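Xylosidase (Xanthomonas axonopodis pv. citri, PDB 6XN2) probably hydrolyses xylo-oligosaccharides as a family 43 glycoside hydrolase, holding beta-D-xylopyranose in its pocket. Local coordinates at residues Leu229-Arg234 and Ser287-Phe292; His87-Ala92 and Val98-Gln103; Gln116-Asp121 and Gly140-Gly145. One frame throughout, in Å; residues are numbered along the deposited sequence.

Interaction 1: residues Leu229-Arg234 and Ser287-Phe292; sequences LAEPSR and SPYGPF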
loop_
_atom_site.group_PDB
_atom_site.type_symbol
_atom_site.label_atom_id
_atom_site.label_comp_id
_atom_site.label_asym_id
_atom_site.label_seq_id
_atom_site.Cartn_x
_atom_site.Cartn_y
_atom_site.Cartn_z
ATOM N N LEU A 229 3.122 -16.586 -8.733
ATOM C CA LEU A 229 1.833 -16.809 -8.160
ATOM C C LEU A 229 1.553 -18.288 -8.208
ATOM O O LEU A 229 2.022 -18.963 -9.055
ATOM C CB LEU A 229 0.746 -16.118 -8.958
ATOM C CG LEU A 229 0.942 -14.678 -9.331
ATOM C CD1 LEU A 229 -0.309 -14.199 -10.004
ATOM C CD2 LEU A 229 1.214 -13.887 -8.098
ATOM N N ALA A 230 0.757 -18.778 -7.296
ATOM C CA ALA A 230 0.402 -20.187 -7.320
ATOM C C ALA A 230 -0.875 -20.420 -8.087
ATOM O O ALA A 230 -1.260 -21.532 -8.289
ATOM C CB ALA A 230 0.262 -20.723 -5.940
ATOM N N GLU A 231 -1.506 -19.343 -8.515
ATOM C CA GLU A 231 -2.742 -19.398 -9.244
ATOM C C GLU A 231 -3.008 -18.061 -9.898
ATOM O O GLU A 231 -2.488 -17.087 -9.477
ATOM C CB GLU A 231 -3.859 -19.640 -8.256
ATOM C CG GLU A 231 -4.127 -18.420 -7.391
ATOM C CD GLU A 231 -4.946 -18.685 -6.181
ATOM O OE1 GLU A 231 -5.680 -19.641 -6.192
ATOM O OE2 GLU A 231 -4.886 -17.922 -5.241
ATOM N N PRO A 232 -3.896 -18.005 -10.898
ATOM C CA PRO A 232 -4.302 -16.714 -11.472
ATOM C C PRO A 232 -5.003 -15.862 -10.413
ATOM O O PRO A 232 -5.685 -16.414 -9.543
ATOM C CB PRO A 232 -5.267 -17.103 -12.600
ATOM C CG PRO A 232 -4.992 -18.542 -12.880
ATOM C CD PRO A 232 -4.532 -19.140 -11.586
ATOM N N SER A 233 -4.840 -14.562 -10.452
ATOM C CA SER A 233 -5.450 -13.730 -9.456
ATOM C C SER A 233 -6.948 -13.670 -9.616
ATOM O O SER A 233 -7.457 -13.824 -10.675
ATOM C CB SER A 233 -4.871 -12.323 -9.492
ATOM O OG SER A 233 -5.575 -11.519 -10.363
ATOM N N ARG A 234 -7.632 -13.406 -8.535
ATOM C CA ARG A 234 -9.064 -13.286 -8.556
ATOM C C ARG A 234 -9.445 -11.906 -8.122
ATOM O O ARG A 234 -8.693 -11.241 -7.486
ATOM C CB ARG A 234 -9.684 -14.274 -7.607
ATOM C CG ARG A 234 -9.131 -15.663 -7.634
ATOM C CD ARG A 234 -9.923 -16.560 -6.724
ATOM N NE ARG A 234 -9.206 -17.762 -6.340
ATOM C CZ ARG A 234 -9.523 -18.535 -5.315
ATOM N NH1 ARG A 234 -10.549 -18.250 -4.553
ATOM N NH2 ARG A 234 -8.812 -19.600 -5.049
ATOM N N SER A 287 -12.329 -14.646 5.153
ATOM C CA SER A 287 -11.430 -15.252 4.175
ATOM C C SER A 287 -10.478 -14.229 3.557
ATOM O O SER A 287 -10.875 -13.089 3.312
ATOM C CB SER A 287 -12.230 -15.927 3.061
ATOM O OG SER A 287 -11.378 -16.285 1.983
ATOM N N PRO A 288 -9.224 -14.641 3.278
ATOM C CA PRO A 288 -8.284 -13.751 2.586
ATOM C C PRO A 288 -8.777 -13.369 1.194
ATOM O O PRO A 288 -8.378 -12.329 0.665
ATOM C CB PRO A 288 -7.003 -14.582 2.499
ATOM C CG PRO A 288 -7.453 -15.996 2.634
ATOM C CD PRO A 288 -8.632 -15.965 3.548
ATOM N N TYR A 289 -9.631 -14.189 0.622
ATOM C CA TYR A 289 -10.187 -13.928 -0.677
ATOM C C TYR A 289 -11.435 -13.065 -0.660
ATOM O O TYR A 289 -11.914 -12.675 -1.677
ATOM C CB TYR A 289 -10.540 -15.236 -1.354
ATOM C CG TYR A 289 -9.373 -16.081 -1.741
ATOM C CD1 TYR A 289 -8.690 -15.855 -2.882
ATOM C CD2 TYR A 289 -8.973 -17.116 -0.956
ATOM C CE1 TYR A 289 -7.630 -16.630 -3.235
ATOM C CE2 TYR A 289 -7.916 -17.888 -1.302
ATOM C CZ TYR A 289 -7.252 -17.647 -2.445
ATOM O OH TYR A 289 -6.185 -18.425 -2.785
ATOM N N GLY A 290 -11.944 -12.758 0.505
ATOM C CA GLY A 290 -13.194 -12.029 0.614
ATOM C C GLY A 290 -14.375 -12.953 0.376
ATOM O O GLY A 290 -14.220 -14.176 0.474
ATOM N N PRO A 291 -15.554 -12.388 0.058
ATOM C CA PRO A 291 -15.808 -10.944 -0.070
ATOM C C PRO A 291 -15.696 -10.189 1.252
ATOM O O PRO A 291 -16.009 -10.741 2.312
ATOM C CB PRO A 291 -17.247 -10.881 -0.610
ATOM C CG PRO A 291 -17.859 -12.162 -0.219
ATOM C CD PRO A 291 -16.749 -13.184 -0.266
ATOM N N PHE A 292 -15.232 -8.945 1.168
ATOM C CA PHE A 292 -15.049 -8.080 2.326
ATOM C C PHE A 292 -16.210 -7.113 2.480
ATOM O O PHE A 292 -16.555 -6.402 1.538
ATOM C CB PHE A 292 -13.745 -7.286 2.204
ATOM C CG PHE A 292 -12.508 -8.120 2.351
ATOM C CD1 PHE A 292 -11.972 -8.787 1.261
ATOM C CD2 PHE A 292 -11.877 -8.238 3.583
ATOM C CE1 PHE A 292 -10.829 -9.564 1.403
ATOM C CE2 PHE A 292 -10.743 -9.010 3.728
ATOM C CZ PHE A 292 -10.217 -9.672 2.640
#
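With CG anti to the carbonyl carbon (chi1 -68°), Tyr289 brings its ring up against Arg234 and its hydroxyl to Glu231. Arg234 has the same first rotation and then runs extended from CG to NE, which lays its guanidinium over one face of the ring. The two planes differ by 7° and their centres are 3.8 Å apart, a parallel cation-pi stack; Arg234 CZ sits 29° off the ring normal, so the stack is offset toward the rim, and it comes within 3.4 Å of Tyr289 CE1. Glu231 reaches the hydroxyl end of the same ring from the opposite direction. Tyr289 OH donates to the syn lone pair of Glu231 OE2 at 2.8 Å, and the backbone N of Arg221 shares that oxygen. Both segments are loops leading into neighbouring parallel strands, 234-239 and 292-299, of the mixed sheet in this family 43 domain. Tyr289 itself sits in a type I beta turn from Ser287 to Gly290, and its N also donates to Ser287 OG at 3.0 Å, forming an ST turn. The ring of Tyr182 meets Tyr289 edge-to-face. The other carboxylate oxygen, Glu231 OE1, takes a weak bond of 3.3 Å from Arg234 NH2, part of a salt bridge within the segment.

Interaction 2: residues His87-Ala92 and Val98-Gln103; sequences HVLRMA and VEDLGQ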
loop_
_atom_site.group_PDB
_atom_site.type_symbol
_atom_site.label_atom_id
_atom_site.label_comp_id
_atom_site.label_asym_id
_atom_site.label_seq_id
_atom_site.Cartn_x
_atom_site.Cartn_y
_atom_site.Cartn_z
ATOM N N HIS A 87 14.594 2.351 -0.605
ATOM C CA HIS A 87 15.391 2.231 0.627
ATOM C C HIS A 87 14.638 1.330 1.597
ATOM O O HIS A 87 13.488 1.062 1.384
ATOM C CB HIS A 87 15.583 3.581 1.300
ATOM C CG HIS A 87 16.574 4.454 0.635
ATOM N ND1 HIS A 87 17.615 5.008 1.299
ATOM C CD2 HIS A 87 16.669 4.882 -0.623
ATOM C CE1 HIS A 87 18.310 5.731 0.476
ATOM N NE2 HIS A 87 17.757 5.667 -0.690
ATOM N N VAL A 88 15.322 0.890 2.630
ATOM C CA VAL A 88 14.678 0.160 3.693
ATOM C C VAL A 88 14.894 0.904 5.005
ATOM O O VAL A 88 15.949 1.316 5.270
ATOM C CB VAL A 88 15.162 -1.280 3.798
ATOM C CG1 VAL A 88 14.501 -1.982 4.944
ATOM C CG2 VAL A 88 14.863 -2.009 2.526
ATOM N N LEU A 89 13.858 1.100 5.788
ATOM C CA LEU A 89 13.975 1.780 7.070
ATOM C C LEU A 89 13.722 0.794 8.204
ATOM O O LEU A 89 13.043 -0.210 8.016
ATOM C CB LEU A 89 12.992 2.954 7.152
ATOM C CG LEU A 89 12.952 3.880 5.934
ATOM C CD1 LEU A 89 11.830 4.922 6.054
ATOM C CD2 LEU A 89 14.286 4.568 5.724
ATOM N N ARG A 90 14.271 1.072 9.381
ATOM C CA ARG A 90 14.071 0.179 10.513
ATOM C C ARG A 90 13.858 0.920 11.833
ATOM O O ARG A 90 14.497 1.939 12.101
ATOM C CB ARG A 90 15.261 -0.781 10.646
ATOM C CG ARG A 90 15.174 -1.733 11.842
ATOM C CD ARG A 90 16.324 -2.732 11.843
ATOM N NE ARG A 90 17.611 -2.054 11.973
ATOM C CZ ARG A 90 18.764 -2.537 11.523
ATOM N NH1 ARG A 90 18.800 -3.707 10.898
ATOM N NH2 ARG A 90 19.881 -1.843 11.697
ATOM N N MET A 91 12.950 0.395 12.649
ATOM C CA MET A 91 12.887 0.748 14.062
ATOM C C MET A 91 13.266 -0.494 14.850
ATOM O O MET A 91 12.551 -1.495 14.810
ATOM C CB MET A 91 11.498 1.242 14.462
ATOM C CG MET A 91 11.157 2.606 13.900
ATOM S SD MET A 91 9.486 3.114 14.338
ATOM C CE MET A 91 9.624 3.238 16.118
ATOM N N ALA A 92 14.396 -0.433 15.548
ATOM C CA ALA A 92 14.918 -1.595 16.264
ATOM C C ALA A 92 13.967 -2.056 17.365
ATOM O O ALA A 92 13.885 -3.246 17.662
ATOM C CB ALA A 92 16.286 -1.287 16.848
ATOM N N VAL A 98 14.324 6.175 13.772
ATOM C CA VAL A 98 14.233 5.463 12.500
ATOM C C VAL A 98 15.559 5.471 11.749
ATOM O O VAL A 98 16.136 6.533 11.512
ATOM C CB VAL A 98 13.150 6.073 11.599
ATOM C CG1 VAL A 98 13.220 5.472 10.202
ATOM C CG2 VAL A 98 11.782 5.861 12.213
ATOM N N GLU A 99 16.040 4.288 11.378
ATOM C CA GLU A 99 17.298 4.163 10.647
ATOM C C GLU A 99 17.049 4.056 9.154
ATOM O O GLU A 99 16.175 3.311 8.723
ATOM C CB GLU A 99 18.088 2.932 11.098
ATOM C CG GLU A 99 17.952 2.570 12.564
ATOM C CD GLU A 99 18.494 1.179 12.865
ATOM O OE1 GLU A 99 17.765 0.391 13.506
ATOM O OE2 GLU A 99 19.641 0.874 12.462
ATOM N N ASP A 100 17.874 4.708 8.362
ATOM C CA ASP A 100 17.824 4.602 6.929
ATOM C C ASP A 100 18.897 3.582 6.608
ATOM O O ASP A 100 20.049 3.866 6.678
ATOM C CB ASP A 100 18.170 5.920 6.262
ATOM C CG ASP A 100 18.092 5.863 4.752
ATOM O OD1 ASP A 100 17.978 4.791 4.189
ATOM O OD2 ASP A 100 18.131 6.907 4.136
ATOM N N LEU A 101 18.494 2.394 6.230
ATOM C CA LEU A 101 19.437 1.314 5.965
ATOM C C LEU A 101 20.006 1.410 4.551
ATOM O O LEU A 101 20.765 0.544 4.118
ATOM C CB LEU A 101 18.773 -0.047 6.188
ATOM C CG LEU A 101 18.345 -0.285 7.640
ATOM C CD1 LEU A 101 17.788 -1.685 7.837
ATOM C CD2 LEU A 101 19.515 -0.040 8.570
ATOM N N GLY A 102 19.675 2.462 3.839
ATOM C CA GLY A 102 20.211 2.675 2.524
ATOM C C GLY A 102 19.427 2.193 1.333
ATOM O O GLY A 102 18.425 1.619 1.483
ATOM N N GLN A 103 19.957 2.460 0.152
ATOM C CA GLN A 103 19.287 2.046 -1.096
ATOM C C GLN A 103 19.475 0.550 -1.285
ATOM O O GLN A 103 20.579 0.080 -1.135
ATOM C CB GLN A 103 19.858 2.800 -2.277
ATOM C CG GLN A 103 19.012 2.648 -3.512
ATOM C CD GLN A 103 19.693 3.327 -4.660
ATOM O OE1 GLN A 103 19.618 4.529 -4.811
ATOM N NE2 GLN A 103 20.372 2.543 -5.468
HETATM O O HOH W 1 19.375 6.966 -2.921
HETATM O O HOH W 2 16.076 1.855 15.269
#
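Met91 CG and Val98 CG2 meet at 3.7 Å, and Leu89 CB lies 4.0 Å from Val98 CG1, so the two branches of the valine serve different partners. With CG1 anti to the backbone N, Val98 turns CG1 to Leu89 and CG2 to Met91. Leu89 and Met91 continue inward onto Ile337 and Met339 of strand 336-342. On the face carrying Arg90 and Glu99, Leu101 takes the apolar role: its CD1 and CD2 lie over one face of the Arg90 guanidinium.

The backbones form an antiparallel beta hairpin, the last two strands of a four-stranded sheet, with N-to-C directions 154° apart. Arg90 and Glu99 are a hydrogen-bonded pair, with Glu99 N to Arg90 O at 2.9 Å and nearly straight. A beta bulge shifts the register by one residue between the Leu89-Asp100 and His87-Gln103 pairs.

At the bulge, His87 ND1 donates in its ring plane to the syn lone pair of Asp100 OD1 (2.9 Å, 172°). Gly102 N reaches that same oxygen from above the carboxylate plane, making an Asx turn, while His45 holds Asp100 OD2. Two donors on OD1 and one on OD2 should fix the carboxylate's rotation. Over the imidazole face lies Gln103 CB, a CH-pi contact 4.2 Å from the centroid, and a water links His87 NE2 to Gln103 OE1.

Farther along, the bend of Arg90 at chi3 (63°) turns its guanidinium side-on to Glu99. Arg90 NE bonds Glu99 OE1 at 2.9 Å and Arg90 NH2 bonds Glu99 OE2 at 2.8 Å, both near the guanidinium plane but out of the carboxylate plane. Tyr61 OH engages Arg90 NH1, and a second water joins Glu99 OE1 to Ala92 N.

Interaction 3: residues Gln116-Asp121 and Gly140-Gly145; sequences QMWAPD and GMFQIG. With XYP (beta-D-xylopyranose), chain E.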
loop_
_atom_site.group_PDB
_atom_site.type_symbol
_atom_site.label_atom_id
_atom_site.label_comp_id
_atom_site.label_asym_id
_atom_site.label_seq_id
_atom_site.Cartn_x
_atom_site.Cartn_y
_atom_site.Cartn_z
ATOM N N GLN A 116 9.512 4.437 -12.947
ATOM C CA GLN A 116 8.433 4.515 -11.967
ATOM C C GLN A 116 8.381 3.308 -11.034
ATOM O O GLN A 116 7.508 2.438 -11.133
ATOM C CB GLN A 116 7.097 4.715 -12.683
ATOM C CG GLN A 116 7.032 6.064 -13.389
ATOM C CD GLN A 116 5.677 6.354 -13.990
ATOM O OE1 GLN A 116 5.156 5.573 -14.782
ATOM N NE2 GLN A 116 5.098 7.488 -13.617
ATOM N N MET A 117 9.342 3.281 -10.120
ATOM C CA MET A 117 9.385 2.293 -9.058
ATOM C C MET A 117 8.448 2.744 -7.945
ATOM O O MET A 117 8.822 3.561 -7.099
ATOM C CB MET A 117 10.814 2.132 -8.555
ATOM C CG MET A 117 11.791 1.712 -9.650
ATOM S SD MET A 117 11.776 -0.082 -9.860
ATOM C CE MET A 117 13.042 -0.568 -8.690
ATOM N N TRP A 118 7.217 2.256 -7.985
ATOM C CA TRP A 118 6.161 2.661 -7.073
ATOM C C TRP A 118 6.001 1.828 -5.807
ATOM O O TRP A 118 6.808 1.020 -5.531
ATOM C CB TRP A 118 4.860 2.823 -7.853
ATOM C CG TRP A 118 4.851 4.042 -8.757
ATOM C CD1 TRP A 118 5.874 4.840 -9.039
ATOM C CD2 TRP A 118 3.733 4.578 -9.459
ATOM N NE1 TRP A 118 5.488 5.845 -9.868
ATOM C CE2 TRP A 118 4.171 5.707 -10.137
ATOM C CE3 TRP A 118 2.400 4.220 -9.562
ATOM C CZ2 TRP A 118 3.332 6.472 -10.904
ATOM C CZ3 TRP A 118 1.582 4.974 -10.325
ATOM C CH2 TRP A 118 2.041 6.080 -10.985
ATOM N N ALA A 119 4.949 2.078 -5.052
ATOM C CA ALA A 119 4.661 1.435 -3.785
ATOM C C ALA A 119 5.002 -0.041 -3.613
ATOM O O ALA A 119 4.311 -0.850 -4.076
ATOM C CB ALA A 119 3.223 1.656 -3.440
ATOM N N PRO A 120 6.030 -0.350 -2.835
ATOM C CA PRO A 120 6.428 -1.738 -2.683
ATOM C C PRO A 120 6.008 -2.410 -1.401
ATOM O O PRO A 120 5.414 -1.815 -0.564
ATOM C CB PRO A 120 7.932 -1.614 -2.653
ATOM C CG PRO A 120 8.142 -0.378 -1.896
ATOM C CD PRO A 120 7.019 0.541 -2.244
ATOM N N ASP A 121 6.348 -3.679 -1.281
ATOM C CA ASP A 121 6.079 -4.410 -0.050
ATOM C C ASP A 121 7.116 -5.511 0.091
ATOM O O ASP A 121 7.916 -5.742 -0.817
ATOM C CB ASP A 121 4.659 -4.993 -0.038
ATOM C CG ASP A 121 4.189 -5.358 1.367
ATOM O OD1 ASP A 121 4.902 -5.023 2.338
ATOM O OD2 ASP A 121 3.111 -5.975 1.501
ATOM N N GLY A 140 5.095 1.197 -21.404
ATOM C CA GLY A 140 4.159 1.973 -20.611
ATOM C C GLY A 140 3.251 1.191 -19.676
ATOM O O GLY A 140 2.505 1.789 -18.904
ATOM N N MET A 141 3.307 -0.118 -19.705
ATOM C CA MET A 141 2.478 -0.918 -18.858
ATOM C C MET A 141 3.117 -1.273 -17.526
ATOM O O MET A 141 4.221 -1.716 -17.483
ATOM C CB MET A 141 2.125 -2.229 -19.549
ATOM C CG MET A 141 1.381 -2.131 -20.864
ATOM S SD MET A 141 -0.205 -1.340 -20.742
ATOM C CE MET A 141 0.202 0.320 -21.059
ATOM N N PHE A 142 2.376 -1.057 -16.452
ATOM C CA PHE A 142 2.800 -1.470 -15.111
ATOM C C PHE A 142 2.708 -2.979 -14.943
ATOM O O PHE A 142 1.760 -3.614 -15.411
ATOM C CB PHE A 142 1.947 -0.804 -14.025
ATOM C CG PHE A 142 2.432 0.560 -13.601
ATOM C CD1 PHE A 142 3.686 0.720 -13.026
ATOM C CD2 PHE A 142 1.617 1.671 -13.733
ATOM C CE1 PHE A 142 4.127 1.964 -12.620
ATOM C CE2 PHE A 142 2.049 2.913 -13.321
ATOM C CZ PHE A 142 3.305 3.059 -12.765
ATOM N N GLN A 143 3.609 -3.531 -14.172
ATOM C CA GLN A 143 3.613 -4.919 -13.768
ATOM C C GLN A 143 4.317 -4.982 -12.409
ATOM O O GLN A 143 4.891 -4.061 -11.956
ATOM C CB GLN A 143 4.265 -5.851 -14.776
ATOM C CG GLN A 143 3.340 -6.433 -15.812
ATOM C CD GLN A 143 3.932 -7.619 -16.532
ATOM O OE1 GLN A 143 4.571 -7.471 -17.507
ATOM N NE2 GLN A 143 3.699 -8.774 -16.036
ATOM N N ILE A 144 4.232 -6.109 -11.772
ATOM C CA ILE A 144 4.810 -6.266 -10.461
ATOM C C ILE A 144 5.966 -7.244 -10.547
ATOM O O ILE A 144 5.802 -8.361 -11.029
ATOM C CB ILE A 144 3.759 -6.748 -9.454
ATOM C CG1 ILE A 144 2.727 -5.640 -9.254
ATOM C CG2 ILE A 144 4.420 -7.124 -8.131
ATOM C CD1 ILE A 144 1.541 -6.075 -8.485
ATOM N N GLY A 145 7.143 -6.791 -10.127
ATOM C CA GLY A 145 8.315 -7.644 -10.089
ATOM C C GLY A 145 8.677 -7.995 -8.660
ATOM O O GLY A 145 8.096 -7.464 -7.714
HETATM O O1 XYP E . -0.872 6.642 -7.334
HETATM C C1 XYP E . 0.117 6.526 -6.337
HETATM C C2 XYP E . 0.505 5.067 -6.220
HETATM C C3 XYP E . 1.804 4.872 -5.504
HETATM C C4 XYP E . 2.858 5.805 -6.061
HETATM C C5 XYP E . 2.355 7.218 -5.991
HETATM O O2 XYP E . -0.465 4.297 -5.524
HETATM O O3 XYP E . 2.101 3.538 -5.790
HETATM O O4 XYP E . 4.015 5.730 -5.292
HETATM O O5 XYP E . 1.178 7.356 -6.734
#
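Phe142 backs Trp118, a residue of the xylose pocket in the beta-propeller fold of family 43, from behind: the indole has Phe142 CZ against one face and the sugar against the other. Trp118 arises from the loop before strand 121-125, whereas Phe142 begins strand 142-149 of the same four-stranded sheet.

The tryptophan has CG anti to its carbonyl carbon, and a chi2 of only 9° turns the indole so that its two faces look toward phenylalanine and sugar. Phe142 also has CG beside its backbone N, which directs the far end of its ring at the six-membered part of the indole. The pair is oblique, with planes at 45° and centroids 4.6 Å apart. Phe142 CZ does most of the touching, standing 3.5 Å from both Trp118 CE3 and Trp118 CZ3. Trp118 NE1 donates to Phe81 O, a bond that should help to set the indole's rotation.

Gln116 flanks the phenylalanine. Its chain, extended beyond CG, crosses the Phe142 side chain at about a right angle, and Gln116 OE1 comes 3.7 Å from Phe142 CZ while accepting from Lys136 NZ. At the ring's edge, in plane, lies Gln116 O, 3.7 Å from Phe142 CE1.

On the sugar side, XYP C4 sits 3.6 Å above the indole plane, offset toward its rim. Asp50, Asp170 and Glu257 also hydrogen-bond this xylose. The neighbouring backbone adds a further hold: Ala119 N donates to XYP O3 at 3.3 Å, with an N-H...O angle of 152°.

Along the chain the contacts come in series: interaction 2 closes before interaction 3 opens, and interaction 3 before interaction 1. All lie within the one family 43 range, yet each belongs to a different sheet: interaction 2 to the four-stranded sheet ending in strand 99-106, interaction 3 to the sheet of strands 121-125 to 157-158, and interaction 1 to the mixed eight-stranded sheet. Interactions 1 and 2 lie on opposite sides of the chain's centre, their own centres about 31 Å apart. Interaction 3 is about 20 Å from interaction 1 and 21 Å from interaction 2, centre to centre. It alone contributes pocket residues; the other two join strands or loops toward the periphery.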